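Local atomic coordinates of phosphonomutase (Burkholderia cenocepacia J2315, PDB entry 4MG4), a protein that belongs to a phosphomutase-type enzyme family and folds as a closed eight-stranded TIM barrel, with two copies of the chain in the assembly. Residues A16-L21 with P88-L93; M69-M74 with S95-R100; D123-P126 with L131-V134; A139-A144 with R185-A190; F156-T161 with V236-H241. All coordinates share one frame; numbering follows the deposited sequence.

Contact 1 of 5, residues A16-L21 with P88-L93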
# COMPACT_ATOMS: atom_id res chain seq x y z
N ALA A 16 -21.90 -1.20 17.20
CA ALA A 16 -22.24 -0.60 18.50
C ALA A 16 -21.00 0.02 19.16
O ALA A 16 -21.09 1.13 19.72
CB ALA A 16 -22.89 -1.64 19.44
N ILE A 17 -19.86 -0.68 19.10
CA ILE A 17 -18.61 -0.19 19.67
C ILE A 17 -18.24 1.13 18.96
O ILE A 17 -17.98 2.14 19.58
CB ILE A 17 -17.47 -1.22 19.53
CG1 ILE A 17 -17.73 -2.43 20.43
CG2 ILE A 17 -16.10 -0.60 19.81
CD1 ILE A 17 -16.80 -3.63 20.22
N PHE A 18 -18.24 1.10 17.64
CA PHE A 18 -17.91 2.31 16.85
C PHE A 18 -18.81 3.51 17.21
O PHE A 18 -18.33 4.59 17.49
CB PHE A 18 -17.98 1.99 15.36
CG PHE A 18 -17.48 3.09 14.46
CD1 PHE A 18 -16.11 3.39 14.39
CD2 PHE A 18 -18.34 3.82 13.71
CE1 PHE A 18 -15.65 4.36 13.53
CE2 PHE A 18 -17.89 4.80 12.83
CZ PHE A 18 -16.52 5.08 12.75
N ARG A 19 -20.10 3.28 17.25
CA ARG A 19 -21.04 4.35 17.63
C ARG A 19 -20.72 4.93 19.02
O ARG A 19 -20.72 6.16 19.21
CB ARG A 19 -22.46 3.76 17.60
CG ARG A 19 -23.53 4.81 17.84
CD ARG A 19 -24.93 4.22 17.81
NE ARG A 19 -25.19 3.67 16.50
CZ ARG A 19 -25.53 4.37 15.42
NH1 ARG A 19 -25.70 5.66 15.46
NH2 ARG A 19 -25.68 3.74 14.25
N SER A 20 -20.46 4.04 19.98
CA SER A 20 -20.18 4.42 21.38
C SER A 20 -18.92 5.27 21.57
O SER A 20 -18.76 5.98 22.57
CB SER A 20 -20.13 3.17 22.26
OG SER A 20 -18.86 2.52 22.21
N LEU A 21 -18.03 5.19 20.61
CA LEU A 21 -16.79 5.95 20.66
C LEU A 21 -16.92 7.41 20.24
O LEU A 21 -15.97 8.20 20.42
CB LEU A 21 -15.69 5.24 19.82
CG LEU A 21 -15.18 3.90 20.40
CD1 LEU A 21 -14.40 3.18 19.33
CD2 LEU A 21 -14.37 4.21 21.66
N PRO A 88 -13.64 -2.44 14.48
CA PRO A 88 -14.64 -1.84 13.61
C PRO A 88 -13.98 -0.98 12.52
O PRO A 88 -13.05 -0.23 12.82
CB PRO A 88 -15.45 -0.92 14.54
CG PRO A 88 -15.04 -1.31 15.92
CD PRO A 88 -13.65 -1.82 15.81
N VAL A 89 -14.52 -1.10 11.29
CA VAL A 89 -13.96 -0.40 10.13
C VAL A 89 -15.05 0.47 9.53
O VAL A 89 -16.14 -0.06 9.19
CB VAL A 89 -13.43 -1.36 9.04
CG1 VAL A 89 -12.96 -0.60 7.80
CG2 VAL A 89 -12.31 -2.21 9.62
N THR A 90 -14.74 1.75 9.31
CA THR A 90 -15.61 2.66 8.57
C THR A 90 -14.98 2.98 7.24
O THR A 90 -13.72 3.06 7.14
CB THR A 90 -15.91 3.92 9.39
OG1 THR A 90 -16.90 4.72 8.72
CG2 THR A 90 -14.66 4.69 9.75
N VAL A 91 -15.83 3.18 6.22
CA VAL A 91 -15.33 3.36 4.86
C VAL A 91 -15.71 4.71 4.28
O VAL A 91 -16.87 5.11 4.31
CB VAL A 91 -15.78 2.20 3.94
CG1 VAL A 91 -17.29 2.11 3.82
CG2 VAL A 91 -15.24 2.39 2.54
N ASP A 92 -14.75 5.37 3.66
CA ASP A 92 -15.00 6.59 2.91
C ASP A 92 -15.61 6.25 1.58
O ASP A 92 -14.94 5.68 0.70
CB ASP A 92 -13.71 7.39 2.75
CG ASP A 92 -13.89 8.71 2.02
OD1 ASP A 92 -15.00 9.10 1.65
OD2 ASP A 92 -12.80 9.38 1.87
N LEU A 93 -16.88 6.55 1.41
CA LEU A 93 -17.59 6.31 0.12
C LEU A 93 -17.70 7.54 -0.77
O LEU A 93 -18.48 7.54 -1.74
CB LEU A 93 -18.96 5.75 0.39
CG LEU A 93 -18.91 4.41 1.13
CD1 LEU A 93 -20.30 3.95 1.46
CD2 LEU A 93 -18.17 3.32 0.35
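Ile17 and Phe18 of the helix 11-20 lean on Pro88 and Thr90 and illustrate how a TIM barrel can be closed at its N-terminal end: the helix lies across that mouth of the barrel, beside the start of strand 89-92. Ile17 sits at the margin. Its side chain crosses Pro88 at about a right angle, and CG2, anti to the backbone N, ends 4.1 Å from Pro88 CG. Phe18 carries the larger share and is buried. Phe18 CB rests on Pro88 CB at 3.9 Å, and with CG swung away from the backbone N (chi1 -172°) the ring reaches inward to Thr90, the two side chains crossing at about a right angle. Leu28 and Ile117, at the starts of two further strands, also touch this side chain, and His22 meets its ring edge-to-face. Arg19 turns to another part of the mouth, where it forms salt bridges with Asp154 and Asp193. One turn on from Ile17, Ser20 OG folds back to donate a 2.8 Å hydrogen bond to Ile17 O, tying the side chain to its own helix. At the far end of the ring, Phe18 CZ lies 3.6 Å from both CB and CG2 of Thr90.

Contact 2 of 5, residues M69-M74 with S95-R100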
# COMPACT_ATOMS: atom_id res chain seq x y z
N MET A 69 -11.52 5.51 -9.00
CA MET A 69 -11.34 4.06 -8.75
C MET A 69 -12.70 3.39 -8.85
O MET A 69 -13.65 3.89 -8.29
CB MET A 69 -10.73 3.83 -7.35
CG MET A 69 -10.36 2.40 -7.04
SD MET A 69 -9.36 2.32 -5.52
CE MET A 69 -9.27 0.57 -5.32
N PRO A 70 -12.83 2.28 -9.60
CA PRO A 70 -14.14 1.63 -9.65
C PRO A 70 -14.60 1.17 -8.27
O PRO A 70 -13.79 0.74 -7.44
CB PRO A 70 -13.90 0.41 -10.55
CG PRO A 70 -12.76 0.80 -11.39
CD PRO A 70 -11.87 1.66 -10.52
N ARG A 71 -15.91 1.27 -8.05
CA ARG A 71 -16.48 0.88 -6.76
C ARG A 71 -16.08 -0.54 -6.37
O ARG A 71 -15.77 -0.80 -5.23
CB ARG A 71 -17.98 0.97 -6.81
CG ARG A 71 -18.63 0.77 -5.47
CD ARG A 71 -20.14 0.93 -5.47
NE ARG A 71 -20.79 -0.18 -6.16
CZ ARG A 71 -22.05 -0.21 -6.51
NH1 ARG A 71 -22.53 -1.31 -7.13
NH2 ARG A 71 -22.87 0.78 -6.25
N ALA A 72 -16.12 -1.47 -7.32
CA ALA A 72 -15.82 -2.88 -7.01
C ALA A 72 -14.40 -3.09 -6.49
O ALA A 72 -14.15 -3.87 -5.59
CB ALA A 72 -16.09 -3.74 -8.24
N LEU A 73 -13.47 -2.35 -7.06
CA LEU A 73 -12.09 -2.36 -6.61
C LEU A 73 -12.00 -1.76 -5.20
O LEU A 73 -11.31 -2.37 -4.36
CB LEU A 73 -11.16 -1.66 -7.62
CG LEU A 73 -9.65 -1.90 -7.54
CD1 LEU A 73 -9.26 -3.34 -7.26
CD2 LEU A 73 -9.08 -1.45 -8.89
N MET A 74 -12.69 -0.65 -4.90
CA MET A 74 -12.75 -0.12 -3.51
C MET A 74 -13.31 -1.16 -2.57
O MET A 74 -12.78 -1.32 -1.47
CB MET A 74 -13.56 1.19 -3.34
CG MET A 74 -13.73 1.61 -1.81
SD MET A 74 -12.10 2.41 -1.45
CE MET A 74 -12.11 3.88 -2.44
N SER A 95 -18.91 10.63 -2.57
CA SER A 95 -20.31 11.08 -2.76
C SER A 95 -21.31 9.92 -2.83
O SER A 95 -22.50 10.16 -2.94
CB SER A 95 -20.41 11.98 -4.02
OG SER A 95 -20.26 11.20 -5.16
N GLY A 96 -20.83 8.66 -2.76
CA GLY A 96 -21.68 7.51 -2.69
C GLY A 96 -21.72 6.64 -3.93
O GLY A 96 -22.51 5.73 -3.95
N TYR A 97 -20.87 6.91 -4.92
CA TYR A 97 -20.77 6.08 -6.14
C TYR A 97 -22.15 5.79 -6.71
O TYR A 97 -22.56 4.62 -6.88
CB TYR A 97 -20.07 4.74 -5.84
CG TYR A 97 -18.63 4.80 -5.56
CD1 TYR A 97 -18.18 5.08 -4.26
CD2 TYR A 97 -17.67 4.55 -6.57
CE1 TYR A 97 -16.86 5.10 -3.96
CE2 TYR A 97 -16.31 4.58 -6.26
CZ TYR A 97 -15.94 4.87 -4.95
OH TYR A 97 -14.63 4.91 -4.51
N GLY A 98 -22.93 6.82 -6.97
CA GLY A 98 -24.27 6.61 -7.49
C GLY A 98 -24.89 7.88 -8.05
O GLY A 98 -24.76 8.95 -7.48
N GLU A 99 -25.54 7.78 -9.21
CA GLU A 99 -26.19 8.96 -9.78
C GLU A 99 -27.39 9.43 -8.97
O GLU A 99 -27.54 10.64 -8.69
CB GLU A 99 -26.62 8.67 -11.26
CG GLU A 99 -27.07 9.93 -12.01
CD GLU A 99 -27.60 9.65 -13.41
OE1 GLU A 99 -27.16 8.65 -14.02
OE2 GLU A 99 -28.48 10.40 -13.89
N ARG A 100 -28.25 8.49 -8.60
CA ARG A 100 -29.52 8.75 -7.94
C ARG A 100 -29.45 8.15 -6.47
O ARG A 100 -28.57 7.34 -6.18
CB ARG A 100 -30.69 8.11 -8.72
O HOH W 1 -24.89 2.07 -7.37
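Tyr97 and Arg71 carry the meeting of the loop 95-100 with the start of helix 71-84, and several weak forces share the work. The first is CH-pi packing. Arg71 CG stands over one face of the Tyr97 ring, displaced toward its rim, 4.3 Å from the centroid and 23° off the ring normal. The aliphatic part of the arginine runs past the tyrosine in the opposite direction, with Arg71 CB 3.6 Å from Tyr97 CD2 and Arg71 CD packed on Tyr97 CB. A bend about the CG-CD bond (chi3 71°) turns the guanidinium off the ring, their planes 53° apart.

Van der Waals contacts line the rim of the ring. Met69 O lies in the ring plane, 3.4 Å from Tyr97 CE2. At the far end, the methyl Met74 CE sits 3.4 Å from Tyr97 OH, its doubly bent side chain crossing the tyrosine at about a right angle.

No direct hydrogen bond joins the two segments; a water bridges Arg71 NH2 and Tyr97 O, both bonds weak. The stronger partners of the guanidinium are Glu106, in a salt bridge with NH1, and the hydroxyl of Thr107, both on the next helix. On the loop side, Tyr97 N is bonded to Glu67.

Pro70 occupies the N-cap of helix 71-84, whose chain continues through strand 89-92 into the loop. A helix start packed against a strand-to-helix loop in this way is part of the C-terminal rim of a TIM barrel, the end at which enzymes of this fold carry their active sites.

Contact 3 of 5, residues D123-P126 with L131-V134; sequences DSFP and LRDV
The Phe125 ring and the Arg132 guanidinium lie against each other, their planes 40° apart. One face of the ring takes Arg132 CG over its centre, a CH-pi contact of 3.8 Å to the centroid. One face of the guanidinium takes the near side of the same ring, where Arg132 NH1 approaches Phe125 CE1 to 3.5 Å. Ser124 O comes up to the guanidinium obliquely, near NE. All this belongs to the long loop that follows strand 118-122 at the C-terminal end of the TIM barrel and folds back on itself before helix 134-150.

The fold-back is stitched by a single beta bridge between Ser124 and Leu131. Its hydrogen bond, from Arg132 N to Asp123 O, is 2.9 Å long and lies in the carbonyl plane. The arginine chain, extended from CG to NE, then runs along the opposing backbone, so that NE can reach Ser124 O in a second, weak bond of 3.4 Å. Pro126 CD closes in on NH2, while NH1 has its stronger partner in the salt bridge with Glu136 of the following helix.

At the other end, Asp123 and Leu131 lie side by side, pointing the same way. The carboxylate is held by Tyr187, Thr161 and the backbone N of Asp162, which fixes its rotation. Against it rests a methyl group: Leu131 CD2 is 3.6 Å from Asp123 OD1.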
# COMPACT_ATOMS: atom_id res chain seq x y z
N ASP A 123 -21.41 15.54 0.37
CA ASP A 123 -22.49 16.27 -0.27
C ASP A 123 -22.08 17.09 -1.50
O ASP A 123 -22.75 18.03 -1.86
CB ASP A 123 -23.24 17.11 0.77
CG ASP A 123 -22.43 18.25 1.34
OD1 ASP A 123 -21.22 18.39 1.04
OD2 ASP A 123 -23.02 18.98 2.17
N SER A 124 -20.98 16.70 -2.14
CA SER A 124 -20.51 17.41 -3.31
C SER A 124 -20.64 16.52 -4.54
O SER A 124 -20.74 15.28 -4.47
CB SER A 124 -19.07 17.84 -3.11
OG SER A 124 -18.26 16.71 -2.90
N PHE A 125 -20.75 17.20 -5.67
CA PHE A 125 -20.72 16.53 -6.99
C PHE A 125 -19.30 16.18 -7.36
O PHE A 125 -18.40 17.02 -7.31
CB PHE A 125 -21.27 17.43 -8.09
CG PHE A 125 -22.73 17.64 -8.05
CD1 PHE A 125 -23.61 16.65 -8.49
CD2 PHE A 125 -23.24 18.87 -7.64
CE1 PHE A 125 -24.97 16.88 -8.44
CE2 PHE A 125 -24.61 19.10 -7.60
CZ PHE A 125 -25.46 18.09 -8.00
N PRO A 126 -19.07 14.92 -7.73
CA PRO A 126 -17.74 14.63 -8.24
C PRO A 126 -17.47 15.33 -9.60
O PRO A 126 -16.32 15.63 -9.87
CB PRO A 126 -17.71 13.10 -8.34
CG PRO A 126 -19.12 12.66 -8.34
CD PRO A 126 -19.91 13.72 -7.63
N LEU A 131 -21.33 21.98 -4.27
CA LEU A 131 -22.28 21.36 -3.36
C LEU A 131 -23.56 20.97 -4.04
O LEU A 131 -24.14 21.74 -4.82
CB LEU A 131 -22.65 22.31 -2.23
CG LEU A 131 -21.53 22.76 -1.34
CD1 LEU A 131 -22.03 23.81 -0.37
CD2 LEU A 131 -21.03 21.53 -0.61
N ARG A 132 -24.06 19.79 -3.70
CA ARG A 132 -25.45 19.44 -4.00
C ARG A 132 -26.46 20.31 -3.19
O ARG A 132 -26.16 20.73 -2.04
CB ARG A 132 -25.72 17.96 -3.69
CG ARG A 132 -24.87 16.98 -4.42
CD ARG A 132 -25.17 15.55 -4.04
NE ARG A 132 -24.14 14.73 -4.60
CZ ARG A 132 -24.23 14.05 -5.74
NH1 ARG A 132 -25.33 14.04 -6.44
NH2 ARG A 132 -23.19 13.41 -6.17
N ASP A 133 -27.62 20.60 -3.78
CA ASP A 133 -28.74 21.16 -3.04
C ASP A 133 -28.94 20.35 -1.75
O ASP A 133 -28.80 19.11 -1.77
CB ASP A 133 -30.01 21.04 -3.85
CG ASP A 133 -31.24 21.47 -3.09
OD1 ASP A 133 -31.55 22.66 -3.11
OD2 ASP A 133 -31.91 20.60 -2.48
N VAL A 134 -29.24 21.07 -0.67
CA VAL A 134 -29.43 20.46 0.67
C VAL A 134 -30.35 19.25 0.62
O VAL A 134 -30.05 18.19 1.20
CB VAL A 134 -29.90 21.49 1.72
CG1 VAL A 134 -31.18 22.18 1.33
CG2 VAL A 134 -30.04 20.84 3.07

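Contact 4 of 5, residues A139-A144 with R185-A190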
# COMPACT_ATOMS: atom_id res chain seq x y z
N ALA A 139 -31.51 13.44 0.46
CA ALA A 139 -32.14 12.29 -0.11
C ALA A 139 -31.19 11.09 -0.29
O ALA A 139 -31.62 9.93 -0.15
CB ALA A 139 -32.79 12.66 -1.46
N ARG A 140 -29.93 11.41 -0.59
CA ARG A 140 -28.87 10.36 -0.71
C ARG A 140 -28.61 9.77 0.69
O ARG A 140 -28.52 8.55 0.85
CB ARG A 140 -27.66 10.94 -1.40
CG ARG A 140 -27.95 11.47 -2.80
CD ARG A 140 -26.89 12.38 -3.36
NE ARG A 140 -25.69 11.66 -3.71
CZ ARG A 140 -25.49 11.01 -4.85
NH1 ARG A 140 -26.45 10.91 -5.78
NH2 ARG A 140 -24.31 10.42 -5.05
N ILE A 141 -28.57 10.62 1.71
CA ILE A 141 -28.40 10.13 3.10
C ILE A 141 -29.57 9.24 3.50
O ILE A 141 -29.44 8.19 4.09
CB ILE A 141 -28.24 11.30 4.08
CG1 ILE A 141 -26.87 11.94 3.86
CG2 ILE A 141 -28.39 10.84 5.52
CD1 ILE A 141 -26.80 13.34 4.35
N ALA A 142 -30.78 9.67 3.14
CA ALA A 142 -31.96 8.89 3.50
C ALA A 142 -31.98 7.54 2.85
O ALA A 142 -32.32 6.54 3.49
CB ALA A 142 -33.22 9.67 3.17
N ALA A 143 -31.57 7.49 1.58
CA ALA A 143 -31.49 6.18 0.88
C ALA A 143 -30.43 5.25 1.55
O ALA A 143 -30.65 4.04 1.68
CB ALA A 143 -31.15 6.43 -0.58
N ALA A 144 -29.32 5.84 1.96
CA ALA A 144 -28.28 5.12 2.68
C ALA A 144 -28.82 4.56 4.02
O ALA A 144 -28.54 3.44 4.40
CB ALA A 144 -27.05 6.04 2.92
N ARG A 185 -28.84 19.93 10.10
CA ARG A 185 -30.21 19.62 10.50
C ARG A 185 -30.95 18.77 9.46
O ARG A 185 -31.68 17.82 9.82
CB ARG A 185 -30.99 20.90 10.84
CG ARG A 185 -30.52 21.61 12.09
CD ARG A 185 -31.43 22.76 12.50
NE ARG A 185 -31.47 23.83 11.54
CZ ARG A 185 -30.62 24.86 11.47
NH1 ARG A 185 -29.67 25.02 12.37
NH2 ARG A 185 -30.78 25.77 10.52
N ALA A 186 -30.80 19.10 8.20
CA ALA A 186 -31.43 18.32 7.14
C ALA A 186 -30.86 16.90 7.10
O ALA A 186 -31.58 15.93 6.93
CB ALA A 186 -31.25 19.00 5.78
N TYR A 187 -29.54 16.81 7.22
CA TYR A 187 -28.89 15.50 7.17
C TYR A 187 -29.23 14.62 8.37
O TYR A 187 -29.48 13.43 8.20
CB TYR A 187 -27.35 15.66 7.03
CG TYR A 187 -26.90 16.40 5.81
CD1 TYR A 187 -27.76 16.76 4.79
CD2 TYR A 187 -25.56 16.75 5.65
CE1 TYR A 187 -27.31 17.50 3.68
CE2 TYR A 187 -25.12 17.46 4.57
CZ TYR A 187 -25.98 17.84 3.55
OH TYR A 187 -25.52 18.58 2.47
N ALA A 188 -29.30 15.20 9.56
CA ALA A 188 -29.78 14.48 10.73
C ALA A 188 -31.22 13.97 10.55
O ALA A 188 -31.51 12.84 10.84
CB ALA A 188 -29.72 15.37 11.93
N ALA A 189 -32.08 14.82 10.03
CA ALA A 189 -33.46 14.43 9.83
C ALA A 189 -33.58 13.28 8.85
O ALA A 189 -34.44 12.43 8.99
CB ALA A 189 -34.31 15.61 9.42
N ALA A 190 -32.71 13.24 7.85
CA ALA A 190 -32.66 12.19 6.84
C ALA A 190 -32.03 10.88 7.33
O ALA A 190 -32.12 9.86 6.64
CB ALA A 190 -31.87 12.68 5.62
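Ile141 reaches from helix 134-150 to Tyr187 and Ala190 of helix 174-190, and its path shows how neighbouring outer helices of a TIM barrel interlock. From the CB of Ile141 outward the branches part company. CB itself lies 4.2 Å from Ala190 CB. The short branch, CG2, stands anti to the backbone N and settles beside the neighbouring helix, 3.9 Å from Ala190 CB and equally near the carbonyl oxygen of Tyr187. The long branch, anti to the carbonyl carbon (chi1 -71°), carries CD1 over one face of the tyrosine ring. There the methyl makes a CH-pi contact, 3.8 Å from the centroid and displaced toward the CB end of the ring. The packing is tight, with Ile141 CD1 only 3.4 Å from Tyr187 CG.

Strand 156-160, which lies between the two helices in the chain, supplies the floor: Ala159 touches both Ile141 and Tyr187. With Asp123 and Arg183 as polar partners of its hydroxyl, the ring that receives the methyl is held at its far end too.

The helix segments run nearly parallel, 24° apart, and their axes come within 8.5 Å. The small side chains of Ala142 and Ala190 are consistent with this spacing. Ala142 CB and Ala190 CB are 4.1 Å apart. The backbone itself takes part, since Ala142 CA makes a CA-H...O contact of 3.3 Å with Ala190 O.

Contact 5 of 5, residues F156-T161 with V236-H241; sequences FINART and VARISH
Asn158 and Arg238 reach in from opposite sides and stack inside the TIM barrel, coming from strands 156-160 and 238-240, which are not neighbours in the sheet; even the nearest CA atoms, those of these two residues, are 10.2 Å apart. The tight part is a stack of flat groups. Asn158 ND2 lies over the centre of the guanidinium, 3.3 Å from Arg238 CZ, with the two planes 23° apart. Two donors face each other here, and no hydrogen bond joins them. The amide nitrogen instead gives its hydrogens to Asn218 and Asn120, bonds that probably help fix the rotation of the amide. The guanidinium arrives there because its chain is extended from CG to NE and leaves the backbone with CG anti to N (chi1 176°).

The edge of the guanidinium is more loosely filled. Phe156 comes near its plane, CE1 standing 3.7 Å from Arg238 NH1, but the ring is turned 45° to it and stacks on His22 instead. That histidine also hydrogen-bonds NH1 through its NE2. This less tight side holds a water, in the guanidinium plane at its edge. It accepts a 3.0 Å hydrogen bond from Arg238 NH1 and donates a weak one of 3.4 Å to Phe156 O.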
# COMPACT_ATOMS: atom_id res chain seq x y z
N PHE A 156 -23.05 3.42 11.07
CA PHE A 156 -22.86 4.84 11.36
C PHE A 156 -22.62 5.62 10.04
O PHE A 156 -21.55 5.50 9.38
CB PHE A 156 -21.72 5.00 12.34
CG PHE A 156 -21.61 6.36 12.98
CD1 PHE A 156 -21.10 7.45 12.26
CD2 PHE A 156 -21.99 6.54 14.28
CE1 PHE A 156 -21.01 8.71 12.84
CE2 PHE A 156 -21.90 7.82 14.85
CZ PHE A 156 -21.43 8.89 14.14
N ILE A 157 -23.59 6.46 9.69
CA ILE A 157 -23.48 7.35 8.52
C ILE A 157 -22.94 8.68 8.97
O ILE A 157 -23.63 9.44 9.65
CB ILE A 157 -24.84 7.51 7.77
CG1 ILE A 157 -25.31 6.13 7.26
CG2 ILE A 157 -24.69 8.47 6.60
CD1 ILE A 157 -26.73 6.16 6.71
N ASN A 158 -21.69 8.94 8.63
CA ASN A 158 -21.02 10.20 8.96
C ASN A 158 -21.19 11.08 7.72
O ASN A 158 -20.57 10.85 6.71
CB ASN A 158 -19.55 9.94 9.27
CG ASN A 158 -18.86 11.10 9.96
OD1 ASN A 158 -19.45 11.81 10.78
ND2 ASN A 158 -17.56 11.22 9.72
N ALA A 159 -22.08 12.09 7.78
CA ALA A 159 -22.40 12.95 6.65
C ALA A 159 -21.39 14.06 6.58
O ALA A 159 -21.29 14.88 7.51
CB ALA A 159 -23.83 13.55 6.77
N ARG A 160 -20.59 14.05 5.52
CA ARG A 160 -19.59 15.05 5.27
C ARG A 160 -20.20 16.19 4.49
O ARG A 160 -20.88 15.98 3.49
CB ARG A 160 -18.48 14.44 4.42
CG ARG A 160 -17.46 15.46 4.01
CD ARG A 160 -16.25 14.83 3.36
NE ARG A 160 -15.47 15.84 2.68
CZ ARG A 160 -14.16 15.73 2.38
NH1 ARG A 160 -13.47 14.65 2.74
NH2 ARG A 160 -13.54 16.74 1.75
N THR A 161 -20.01 17.39 4.98
CA THR A 161 -20.42 18.59 4.24
C THR A 161 -19.20 19.37 3.83
O THR A 161 -18.27 19.53 4.63
CB THR A 161 -21.43 19.50 4.98
OG1 THR A 161 -21.82 20.54 4.10
CG2 THR A 161 -20.92 20.08 6.27
N VAL A 236 -15.67 18.51 20.31
CA VAL A 236 -15.64 17.62 19.13
C VAL A 236 -15.73 16.16 19.59
O VAL A 236 -15.24 15.85 20.67
CB VAL A 236 -14.35 17.91 18.37
CG1 VAL A 236 -13.95 16.89 17.40
CG2 VAL A 236 -14.44 19.31 17.76
N ALA A 237 -16.41 15.34 18.81
CA ALA A 237 -16.60 13.94 19.07
C ALA A 237 -15.71 12.97 18.27
O ALA A 237 -15.58 11.79 18.61
CB ALA A 237 -18.07 13.60 18.85
N ARG A 238 -15.14 13.47 17.19
CA ARG A 238 -14.39 12.62 16.28
C ARG A 238 -13.34 13.47 15.55
O ARG A 238 -13.64 14.60 15.10
CB ARG A 238 -15.35 11.97 15.31
CG ARG A 238 -14.72 11.11 14.20
CD ARG A 238 -15.84 10.32 13.50
NE ARG A 238 -15.42 9.69 12.27
CZ ARG A 238 -16.19 8.84 11.57
NH1 ARG A 238 -17.38 8.46 12.02
NH2 ARG A 238 -15.76 8.41 10.38
N ILE A 239 -12.13 12.93 15.40
CA ILE A 239 -11.03 13.64 14.77
C ILE A 239 -10.43 12.77 13.64
O ILE A 239 -10.11 11.60 13.87
CB ILE A 239 -9.93 14.00 15.80
CG1 ILE A 239 -10.50 15.02 16.78
CG2 ILE A 239 -8.71 14.52 15.08
CD1 ILE A 239 -9.65 15.29 17.97
N SER A 240 -10.33 13.36 12.46
CA SER A 240 -9.80 12.80 11.22
C SER A 240 -8.51 13.47 10.84
O SER A 240 -8.23 14.60 11.27
CB SER A 240 -10.84 13.14 10.04
OG SER A 240 -11.92 12.48 10.31
N HIS A 241 -7.71 12.73 10.06
CA HIS A 241 -6.41 13.25 9.60
C HIS A 241 -6.22 13.20 8.07
O HIS A 241 -5.10 13.52 7.55
CB HIS A 241 -5.27 12.48 10.33
CG HIS A 241 -5.31 12.61 11.82
ND1 HIS A 241 -5.98 11.71 12.64
CD2 HIS A 241 -4.81 13.56 12.65
CE1 HIS A 241 -5.86 12.09 13.90
NE2 HIS A 241 -5.14 13.20 13.94
O HOH W 2 -18.39 6.69 9.86

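The five contacts sample one barrel from the N-terminal mouth to the C-terminal rim. Contacts 1 and 5, with centres about 10 Å apart, adjoin where the N-terminal helix meets the barrel interior: Phe18 CZ lies 3.6 Å from Arg238 NH1. Contacts 2 and 3 lie at the C-terminal rim, where this fold places its active sites; contact 3 is about 24 Å from contact 1, centre to centre, across the chain's centre. Asp123 couples contact 3 to its neighbours, with OD2 2.5 Å from Tyr187 OH of contact 4 and 2.8 Å from Thr161 OG1 of contact 5, both probable hydrogen bonds. Arg140 NH2 of contact 4 lies 2.8 Å from Ser95 O of contact 2, another probable hydrogen bond.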